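Side-chain contacts in TarM (Staphylococcus aureus subsp. aureus 21178, PDB 4X7R), which is a glycosyltransferase of the GT-B fold, with two Rossmann-like domains and a large additional antiparallel sheet: residues I4-H9 with F23-E28; G45-I50 with T64-V69; S303-I308 with E485-L490. The protein carries 1 engineered substitution. All coordinates share one frame; numbering follows the deposited sequence.

Interactions 1 and 2 belong to consecutive beta-alpha-beta units of one domain: strand 3-7, helix 17-31, strand 36-40, then helix 47-56 and strand 66-68, the last being an outermost strand of the seven-stranded parallel sheet. Their centres are about 14 Å apart, and a probable hydrogen bond joins them, Ser-26 OG to Thr-64 OG1 at 2.7 Å. Interaction 3 brings in the far end of the chain; the three follow in series, each closing before the next opens. Its centre lies about 12 Å from that of interaction 1 but about 26 Å from that of interaction 2. Glu-28 CG is 3.7 Å from Phe-305 CD1, so Phe-305 sits between helix 17-31 and helix 480-492, bringing the three pieces into contact.

Interaction 1: residues I4-H9 with F23-E28; sequences IFMMVH and FNRSKE. With SUS (2-deoxy-3,6-di-O-sulfo-2-(sulfoamino)-alpha-D-glucopyranose), chain C; BDP (beta-D-glucopyranuronic acid), chain B.
Strand 3-7 packs against helix 17-31 with Met-6 nearest Ser-26, their CA atoms 8.6 Å apart and both CB and chain of Met-6 directed at the helix. The methionine does the touching. Met-6 SD lies 3.4 Å from Arg-25 NH1, approaching the guanidinium obliquely, while the bend at chi3 (-44°) turns Met-6 CE aside to rest 3.9 Å from Ser-26 CB. The one side chain thus touches two successive residues of the helix, sulfur on Arg-25 and methyl on Ser-26. Arg-25 extends from the helix past the sulfur, and its NH2 pairs with Asp-226 in a salt bridge, which probably balances the charge of this buried guanidinium. Ser-26 turns its hydroxyl to Ala-36 O. Further along the same segment as Met-6, His-9 lines the glycan pocket: His-9 ND1 donates to SUS O1S at 2.6 Å, with a bent N-H...O angle of 140°. SUS C4 sits 4.1 Å above the centre of one face of the His-9 ring, and BDP O6B lies near the ring plane, 3.8 Å from His-9 CD2. The sugar chain therefore meets the imidazole over a face as well as at the rim. Strand 3-7 and helix 17-31 are the first two elements of the beta-alpha-beta unit completed by strand 36-40, in the Rossmann-like N-terminal domain expected of a GT-B fold.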
# COMPACT_ATOMS: atom_id res chain seq x y z
N ILE A 4 11.89 -13.14 10.45
CA ILE A 4 10.55 -12.86 9.97
C ILE A 4 10.53 -12.31 8.54
O ILE A 4 11.35 -11.46 8.18
CB ILE A 4 9.84 -11.95 11.01
CG1 ILE A 4 9.74 -12.66 12.39
CG2 ILE A 4 8.46 -11.52 10.53
CD1 ILE A 4 9.26 -11.76 13.53
N PHE A 5 9.57 -12.80 7.73
CA PHE A 5 9.33 -12.41 6.34
C PHE A 5 7.89 -12.01 6.24
O PHE A 5 6.99 -12.81 6.50
CB PHE A 5 9.67 -13.56 5.36
CG PHE A 5 11.10 -14.05 5.49
CD1 PHE A 5 11.44 -15.00 6.45
CD2 PHE A 5 12.09 -13.58 4.63
CE1 PHE A 5 12.76 -15.46 6.57
CE2 PHE A 5 13.42 -14.03 4.75
CZ PHE A 5 13.74 -14.97 5.72
N MET A 6 7.66 -10.75 5.93
CA MET A 6 6.36 -10.11 5.91
C MET A 6 5.97 -9.78 4.51
O MET A 6 6.62 -8.98 3.86
CB MET A 6 6.34 -8.88 6.84
CG MET A 6 6.88 -9.20 8.21
SD MET A 6 6.85 -7.87 9.44
CE MET A 6 7.44 -6.47 8.52
N MET A 7 4.92 -10.43 4.03
CA MET A 7 4.49 -10.42 2.66
C MET A 7 3.39 -9.49 2.30
O MET A 7 2.36 -9.40 2.98
CB MET A 7 4.17 -11.84 2.21
CG MET A 7 5.38 -12.74 2.26
SD MET A 7 4.85 -14.44 2.51
CE MET A 7 3.63 -14.56 1.28
N VAL A 8 3.63 -8.76 1.23
CA VAL A 8 2.69 -7.80 0.64
C VAL A 8 2.91 -7.76 -0.88
O VAL A 8 3.98 -8.16 -1.37
CB VAL A 8 2.85 -6.41 1.33
CG1 VAL A 8 4.18 -5.71 0.98
CG2 VAL A 8 1.67 -5.50 1.07
N HIS A 9 1.92 -7.29 -1.64
CA HIS A 9 2.03 -7.17 -3.08
C HIS A 9 3.27 -6.36 -3.49
O HIS A 9 4.11 -6.86 -4.23
CB HIS A 9 0.75 -6.52 -3.63
CG HIS A 9 0.85 -6.15 -5.07
ND1 HIS A 9 1.29 -7.05 -6.02
CD2 HIS A 9 0.52 -4.98 -5.68
CE1 HIS A 9 1.26 -6.40 -7.17
NE2 HIS A 9 0.79 -5.16 -7.02
N PHE A 23 6.21 -1.40 8.19
CA PHE A 23 7.45 -0.65 8.43
C PHE A 23 7.73 -0.46 9.93
O PHE A 23 8.88 -0.59 10.39
CB PHE A 23 7.40 0.73 7.75
CG PHE A 23 7.41 0.77 6.23
CD1 PHE A 23 8.15 -0.17 5.50
CD2 PHE A 23 6.73 1.76 5.53
CE1 PHE A 23 8.17 -0.13 4.10
CE2 PHE A 23 6.76 1.81 4.14
CZ PHE A 23 7.48 0.86 3.43
N ASN A 24 6.67 -0.12 10.70
CA ASN A 24 6.80 0.09 12.13
C ASN A 24 6.99 -1.26 12.84
O ASN A 24 7.79 -1.33 13.76
CB ASN A 24 5.62 0.87 12.72
CG ASN A 24 5.92 1.36 14.11
OD1 ASN A 24 6.99 1.89 14.37
ND2 ASN A 24 4.99 1.20 15.05
N ARG A 25 6.29 -2.31 12.37
CA ARG A 25 6.44 -3.67 12.92
C ARG A 25 7.86 -4.16 12.71
O ARG A 25 8.42 -4.81 13.58
CB ARG A 25 5.45 -4.65 12.26
CG ARG A 25 5.25 -5.93 13.10
CD ARG A 25 4.52 -7.04 12.40
NE ARG A 25 3.22 -6.61 11.89
CZ ARG A 25 2.75 -6.94 10.69
NH1 ARG A 25 3.48 -7.69 9.88
NH2 ARG A 25 1.57 -6.50 10.29
N SER A 26 8.45 -3.87 11.52
CA SER A 26 9.82 -4.29 11.22
C SER A 26 10.77 -3.62 12.19
O SER A 26 11.64 -4.28 12.77
CB SER A 26 10.19 -3.93 9.78
OG SER A 26 11.53 -4.30 9.59
N LYS A 27 10.60 -2.30 12.40
CA LYS A 27 11.43 -1.55 13.36
C LYS A 27 11.36 -2.18 14.76
O LYS A 27 12.39 -2.37 15.40
CB LYS A 27 11.02 -0.07 13.41
CG LYS A 27 11.86 0.73 14.41
CD LYS A 27 11.18 1.96 14.92
CE LYS A 27 10.75 1.80 16.36
NZ LYS A 27 9.39 2.37 16.58
N GLU A 28 10.15 -2.54 15.22
CA GLU A 28 9.96 -3.14 16.55
C GLU A 28 10.60 -4.52 16.68
O GLU A 28 11.24 -4.77 17.70
CB GLU A 28 8.48 -3.12 16.97
CG GLU A 28 7.95 -1.72 17.21
CD GLU A 28 8.64 -0.86 18.27
OE1 GLU A 28 9.41 -1.41 19.09
OE2 GLU A 28 8.40 0.37 18.27
N2 SUS C . -0.74 -10.37 -7.37
C1 SUS C . -2.00 -8.98 -8.97
S1 SUS C . 0.98 -10.38 -7.75
C2 SUS C . -1.29 -9.02 -7.63
S2 SUS C . -2.98 -3.51 -8.73
C3 SUS C . -2.25 -8.58 -6.51
O3 SUS C . -1.55 -8.51 -5.25
S3 SUS C . -1.94 -9.48 -4.14
C4 SUS C . -2.93 -7.24 -6.81
O4 SUS C . -3.93 -7.10 -5.82
C5 SUS C . -3.55 -7.25 -8.25
O5 SUS C . -2.53 -7.65 -9.21
C6 SUS C . -4.00 -5.88 -8.75
O6 SUS C . -2.87 -5.02 -8.71
O1S SUS C . 1.72 -9.50 -6.75
O2S SUS C . 1.43 -11.83 -7.66
O3S SUS C . 1.22 -9.85 -9.16
O4S SUS C . -1.59 -2.94 -8.43
O5S SUS C . -3.46 -3.07 -10.11
O6S SUS C . -3.96 -3.04 -7.65
O7S SUS C . -3.42 -9.30 -3.89
O8S SUS C . -1.17 -9.20 -2.85
O9S SUS C . -1.67 -10.92 -4.58
C1 BDP B . -3.99 -5.74 -5.37
C2 BDP B . -5.47 -5.37 -5.10
C3 BDP B . -5.58 -3.97 -4.49
C4 BDP B . -4.56 -3.78 -3.30
C5 BDP B . -3.13 -4.23 -3.75
C6 BDP B . -2.08 -4.10 -2.62
O2 BDP B . -6.20 -5.43 -6.31
O3 BDP B . -6.94 -3.76 -4.05
O4 BDP B . -4.51 -2.38 -3.01
O5 BDP B . -3.18 -5.61 -4.19
O6A BDP B . -2.15 -4.91 -1.67
O6B BDP B . -1.18 -3.23 -2.79

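Interaction 2: residues G45-I50 with T64-V69; sequences GNYDEI and TKMYNV
Asn-68 ND2 is gripped by two acceptors, Asp-42 O and Thr-40 OG1, and the same nitrogen, Asn-68 ND2, comes within 3.5 Å of Tyr-47 CE2. The amide meets the ring obliquely, with the two planes 53° apart. Its other end works along the chain: OD1 accepts from Glu-71 N and caps helix 69-78, so both ends of the group are tied down and its rotation is fixed. Met-66 takes one face of the Tyr-47 ring. With CG swung opposite its own backbone N (chi1 -172°) and a bend at chi3, the chain folds so that Met-66 CE lands over the Tyr-47 ring, 3.6 Å from the centroid and only 12° off the normal, a CH-pi contact. Met-66 SD follows at 3.9 Å from the Tyr-47 centroid, nearer the CE1 side, where it is 3.5 Å from Tyr-47 CE1; this is a Met-aromatic contact. Two bonds, with Asp-42 OD1 and Leu-11 N, hold the phenol oxygen, which should limit movement of the ring against Met-66. Tyr-47 opens helix 47-56, while Met-66 and Asn-68 point inward from strand 66-68, which pairs with strand 36-40; the ring therefore lies between that helix and the border of the parallel sheet, also touching Thr-40.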
# COMPACT_ATOMS: atom_id res chain seq x y z
N GLY A 45 10.69 -1.47 -12.58
CA GLY A 45 11.96 -1.25 -13.25
C GLY A 45 12.92 -0.45 -12.37
O GLY A 45 14.13 -0.57 -12.53
N ASN A 46 12.39 0.36 -11.40
CA ASN A 46 13.17 1.23 -10.51
C ASN A 46 12.95 0.98 -8.98
O ASN A 46 12.80 1.93 -8.21
CB ASN A 46 12.83 2.70 -10.84
CG ASN A 46 11.42 3.14 -10.45
OD1 ASN A 46 10.49 2.34 -10.27
ND2 ASN A 46 11.24 4.44 -10.26
N TYR A 47 12.96 -0.29 -8.54
CA TYR A 47 12.75 -0.60 -7.12
C TYR A 47 13.79 -0.01 -6.17
O TYR A 47 13.44 0.45 -5.07
CB TYR A 47 12.59 -2.10 -6.87
CG TYR A 47 11.22 -2.45 -6.33
CD1 TYR A 47 10.67 -1.74 -5.26
CD2 TYR A 47 10.49 -3.51 -6.86
CE1 TYR A 47 9.41 -2.04 -4.77
CE2 TYR A 47 9.23 -3.84 -6.35
CZ TYR A 47 8.70 -3.11 -5.30
OH TYR A 47 7.45 -3.39 -4.83
N ASP A 48 15.07 0.01 -6.61
CA ASP A 48 16.20 0.57 -5.87
C ASP A 48 15.93 2.03 -5.48
O ASP A 48 16.16 2.40 -4.33
CB ASP A 48 17.49 0.40 -6.71
CG ASP A 48 18.78 0.97 -6.13
OD1 ASP A 48 18.97 0.88 -4.88
OD2 ASP A 48 19.63 1.45 -6.92
N GLU A 49 15.35 2.82 -6.39
CA GLU A 49 14.99 4.22 -6.13
C GLU A 49 13.82 4.38 -5.15
O GLU A 49 13.77 5.38 -4.42
CB GLU A 49 14.73 4.99 -7.43
CG GLU A 49 15.96 5.23 -8.31
CD GLU A 49 17.30 5.49 -7.63
OE1 GLU A 49 18.12 4.55 -7.61
OE2 GLU A 49 17.54 6.62 -7.15
N ILE A 50 12.85 3.43 -5.16
CA ILE A 50 11.68 3.45 -4.27
C ILE A 50 12.17 3.24 -2.82
O ILE A 50 11.83 4.02 -1.93
CB ILE A 50 10.59 2.41 -4.67
CG1 ILE A 50 10.08 2.55 -6.15
CG2 ILE A 50 9.45 2.33 -3.65
CD1 ILE A 50 9.34 3.85 -6.53
N THR A 64 15.41 -2.58 7.55
CA THR A 64 14.44 -3.36 6.78
C THR A 64 14.93 -3.61 5.34
O THR A 64 15.21 -2.67 4.59
CB THR A 64 13.06 -2.74 6.79
OG1 THR A 64 12.72 -2.35 8.11
CG2 THR A 64 11.99 -3.67 6.19
N LYS A 65 15.00 -4.88 4.97
CA LYS A 65 15.31 -5.30 3.61
C LYS A 65 13.99 -5.55 2.91
O LYS A 65 13.00 -5.95 3.54
CB LYS A 65 16.10 -6.62 3.61
CG LYS A 65 17.49 -6.56 4.23
CD LYS A 65 18.17 -7.92 4.20
CE LYS A 65 19.19 -8.10 5.32
NZ LYS A 65 18.54 -8.51 6.61
N MET A 66 13.99 -5.35 1.59
CA MET A 66 12.89 -5.79 0.75
C MET A 66 13.42 -6.87 -0.16
O MET A 66 14.33 -6.63 -0.95
CB MET A 66 12.20 -4.68 -0.04
CG MET A 66 10.93 -5.19 -0.74
SD MET A 66 10.40 -4.28 -2.21
CE MET A 66 11.94 -4.48 -3.28
N TYR A 67 12.86 -8.07 -0.02
CA TYR A 67 13.14 -9.19 -0.93
C TYR A 67 12.01 -9.15 -1.99
O TYR A 67 10.84 -9.10 -1.63
CB TYR A 67 13.08 -10.52 -0.19
CG TYR A 67 14.18 -10.66 0.83
CD1 TYR A 67 15.49 -10.95 0.45
CD2 TYR A 67 13.90 -10.56 2.20
CE1 TYR A 67 16.51 -11.12 1.40
CE2 TYR A 67 14.91 -10.73 3.15
CZ TYR A 67 16.21 -10.99 2.75
OH TYR A 67 17.19 -11.17 3.68
N ASN A 68 12.36 -9.12 -3.27
CA ASN A 68 11.38 -9.09 -4.35
C ASN A 68 11.67 -10.27 -5.32
O ASN A 68 12.83 -10.55 -5.61
CB ASN A 68 11.38 -7.73 -5.05
CG ASN A 68 10.47 -7.68 -6.25
OD1 ASN A 68 10.87 -7.96 -7.40
ND2 ASN A 68 9.21 -7.36 -6.01
N VAL A 69 10.62 -10.97 -5.76
CA VAL A 69 10.71 -12.15 -6.65
C VAL A 69 11.48 -11.85 -7.96
O VAL A 69 12.34 -12.64 -8.32
CB VAL A 69 9.31 -12.82 -6.91
CG1 VAL A 69 8.33 -11.86 -7.59
CG2 VAL A 69 9.45 -14.12 -7.71

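Interaction 3: residues S303-I308 with E485-L490; sequences SNFVKI and EKWLNL. With 3YW ((2S)-2,3-dihydroxypropyl 2-acetamido-2-deoxy-alpha-D-glucopyranoside), chain F.
Lys-486 and Trp-487 are successive residues of helix 480-492, the C-terminal helix that in this GT-B fold returns to the first domain, and both face the loop after strand 299-301: the first through a water, the second by direct packing on Phe-305. Lys-486 extends toward the loop without touching it. Instead, Lys-486 NZ donates to a water at 2.8 Å, and that water also accepts from Ser-303 N, so a charged, exposed end is linked to the backbone. Next comes Trp-487, which makes the direct contact. Trp-487 CD1 is 4.0 Å from Phe-305 CE2, and the Phe-305 ring and the five-membered ring of Trp-487 are nearly parallel, at 20°, but slid so far apart, with centroids 5.8 Å from each other, that they barely overlap. Trp-487 NE1 donates a hydrogen bond to a second water at 2.6 Å, lying in the indole plane, and this water in turn donates to Ser-303 O at 2.9 Å. A buried N-H is thereby satisfied through a one-water bridge. Trp-487 also meets Phe-29 edge-to-face. Its partner Phe-305 is wedged between helix 17-31 and helix 480-492, touching Asn-24 and Arg-25 on the former and Ile-483 and Leu-484 on the latter. Asn-304, next to Phe-305, points its CB away from helix 480-492, and its amide lines the 3YW pocket. There Asn-304 ND2 donates a weak hydrogen bond to 3YW O6 at 2.9 Å, while that same hydroxyl gives a weak bond to Asn-304 OD1.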
# COMPACT_ATOMS: atom_id res chain seq x y z
N SER A 303 -2.97 -5.77 18.37
CA SER A 303 -3.01 -4.39 17.87
C SER A 303 -1.79 -4.10 17.00
O SER A 303 -0.73 -4.71 17.20
CB SER A 303 -2.94 -3.41 19.05
OG SER A 303 -2.75 -2.07 18.62
N ASN A 304 -1.91 -3.11 16.10
CA ASN A 304 -0.74 -2.62 15.38
C ASN A 304 0.17 -2.01 16.44
O ASN A 304 -0.34 -1.46 17.44
CB ASN A 304 -1.11 -1.45 14.45
CG ASN A 304 -1.70 -1.87 13.15
OD1 ASN A 304 -1.15 -2.72 12.46
ND2 ASN A 304 -2.85 -1.30 12.81
N PHE A 305 1.50 -2.04 16.20
CA PHE A 305 2.43 -1.37 17.09
C PHE A 305 2.17 0.13 16.93
O PHE A 305 1.78 0.57 15.84
CB PHE A 305 3.87 -1.68 16.70
CG PHE A 305 4.45 -2.97 17.22
CD1 PHE A 305 4.83 -3.10 18.56
CD2 PHE A 305 4.62 -4.06 16.37
CE1 PHE A 305 5.43 -4.28 19.03
CE2 PHE A 305 5.21 -5.25 16.84
CZ PHE A 305 5.62 -5.34 18.17
N VAL A 306 2.39 0.89 17.98
CA VAL A 306 2.18 2.33 17.96
C VAL A 306 3.50 3.07 18.24
O VAL A 306 4.27 2.68 19.12
CB VAL A 306 0.99 2.76 18.89
CG1 VAL A 306 1.35 2.73 20.36
CG2 VAL A 306 0.51 4.14 18.53
N LYS A 307 3.78 4.10 17.43
CA LYS A 307 5.00 4.89 17.58
C LYS A 307 4.67 6.13 18.38
O LYS A 307 4.01 7.03 17.87
CB LYS A 307 5.61 5.23 16.21
CG LYS A 307 7.02 5.84 16.30
CD LYS A 307 7.49 6.41 14.96
CE LYS A 307 8.17 5.46 13.99
NZ LYS A 307 9.49 4.98 14.51
N ILE A 308 5.08 6.14 19.64
CA ILE A 308 4.86 7.27 20.52
C ILE A 308 6.10 8.14 20.52
O ILE A 308 7.12 7.82 21.15
CB ILE A 308 4.34 6.90 21.94
CG1 ILE A 308 2.97 6.19 21.86
CG2 ILE A 308 4.22 8.17 22.83
CD1 ILE A 308 2.77 5.09 22.84
N GLU A 485 5.15 -9.01 23.24
CA GLU A 485 4.93 -10.25 24.00
C GLU A 485 3.80 -11.10 23.41
O GLU A 485 3.90 -12.31 23.45
CB GLU A 485 4.65 -9.95 25.47
CG GLU A 485 5.90 -9.52 26.23
CD GLU A 485 5.56 -8.71 27.47
OE1 GLU A 485 4.43 -8.84 27.99
OE2 GLU A 485 6.42 -7.90 27.90
N LYS A 486 2.75 -10.46 22.83
CA LYS A 486 1.66 -11.16 22.15
C LYS A 486 2.16 -11.93 20.94
O LYS A 486 1.75 -13.08 20.75
CB LYS A 486 0.51 -10.22 21.76
CG LYS A 486 -0.39 -9.95 22.97
CD LYS A 486 -1.29 -8.75 22.71
CE LYS A 486 -2.10 -8.44 23.96
NZ LYS A 486 -3.32 -7.68 23.60
N TRP A 487 3.05 -11.32 20.13
CA TRP A 487 3.66 -11.95 18.97
C TRP A 487 4.58 -13.09 19.41
O TRP A 487 4.52 -14.16 18.81
CB TRP A 487 4.48 -10.93 18.14
CG TRP A 487 3.65 -10.09 17.20
CD1 TRP A 487 3.42 -8.75 17.28
CD2 TRP A 487 2.98 -10.55 16.00
NE1 TRP A 487 2.64 -8.34 16.22
CE2 TRP A 487 2.37 -9.42 15.42
CE3 TRP A 487 2.83 -11.80 15.39
CZ2 TRP A 487 1.67 -9.50 14.20
CZ3 TRP A 487 2.12 -11.88 14.20
CH2 TRP A 487 1.55 -10.75 13.61
N LEU A 488 5.44 -12.83 20.41
CA LEU A 488 6.40 -13.82 20.97
C LEU A 488 5.70 -15.05 21.56
O LEU A 488 6.19 -16.17 21.39
CB LEU A 488 7.38 -13.16 21.99
CG LEU A 488 8.43 -12.22 21.38
CD1 LEU A 488 9.39 -11.69 22.44
CD2 LEU A 488 9.29 -12.94 20.33
N ASN A 489 4.54 -14.85 22.19
CA ASN A 489 3.69 -15.92 22.73
C ASN A 489 3.32 -16.94 21.61
O ASN A 489 3.39 -18.14 21.85
CB ASN A 489 2.43 -15.30 23.34
CG ASN A 489 1.50 -16.31 23.96
OD1 ASN A 489 1.90 -17.14 24.78
ND2 ASN A 489 0.25 -16.29 23.53
N LEU A 490 2.98 -16.45 20.40
CA LEU A 490 2.66 -17.28 19.22
C LEU A 490 3.91 -17.94 18.63
O LEU A 490 3.88 -19.14 18.37
CB LEU A 490 1.96 -16.45 18.12
CG LEU A 490 0.61 -15.87 18.47
CD1 LEU A 490 0.06 -15.04 17.31
CD2 LEU A 490 -0.39 -16.97 18.89
O3A 3YW F . -6.60 -3.24 1.98
C4A 3YW F . -4.76 -1.47 4.72
C5A 3YW F . -5.78 -1.71 3.64
O5 3YW F . -4.50 -1.49 7.78
C6A 3YW F . -5.68 -3.09 3.04
C5 3YW F . -4.20 -0.52 8.79
C6 3YW F . -2.95 -1.00 9.49
C4 3YW F . -5.42 -0.36 9.69
O6 3YW F . -3.13 -2.28 10.08
C3 3YW F . -6.55 0.25 8.86
O4 3YW F . -5.12 0.52 10.77
O3 3YW F . -7.74 0.41 9.63
O7 3YW F . -9.47 -1.00 6.86
C7 3YW F . -8.89 -0.03 6.40
C8 3YW F . -9.59 0.97 5.53
N2 3YW F . -7.61 0.22 6.66
C2 3YW F . -6.82 -0.56 7.60
C1 3YW F . -5.58 -1.16 6.91
O1 3YW F . -5.18 -0.55 5.72
O2 3YW F . -5.62 -0.73 2.62
O HOH W 1 1.47 -6.06 15.79
O HOH W 2 -2.96 -5.97 21.43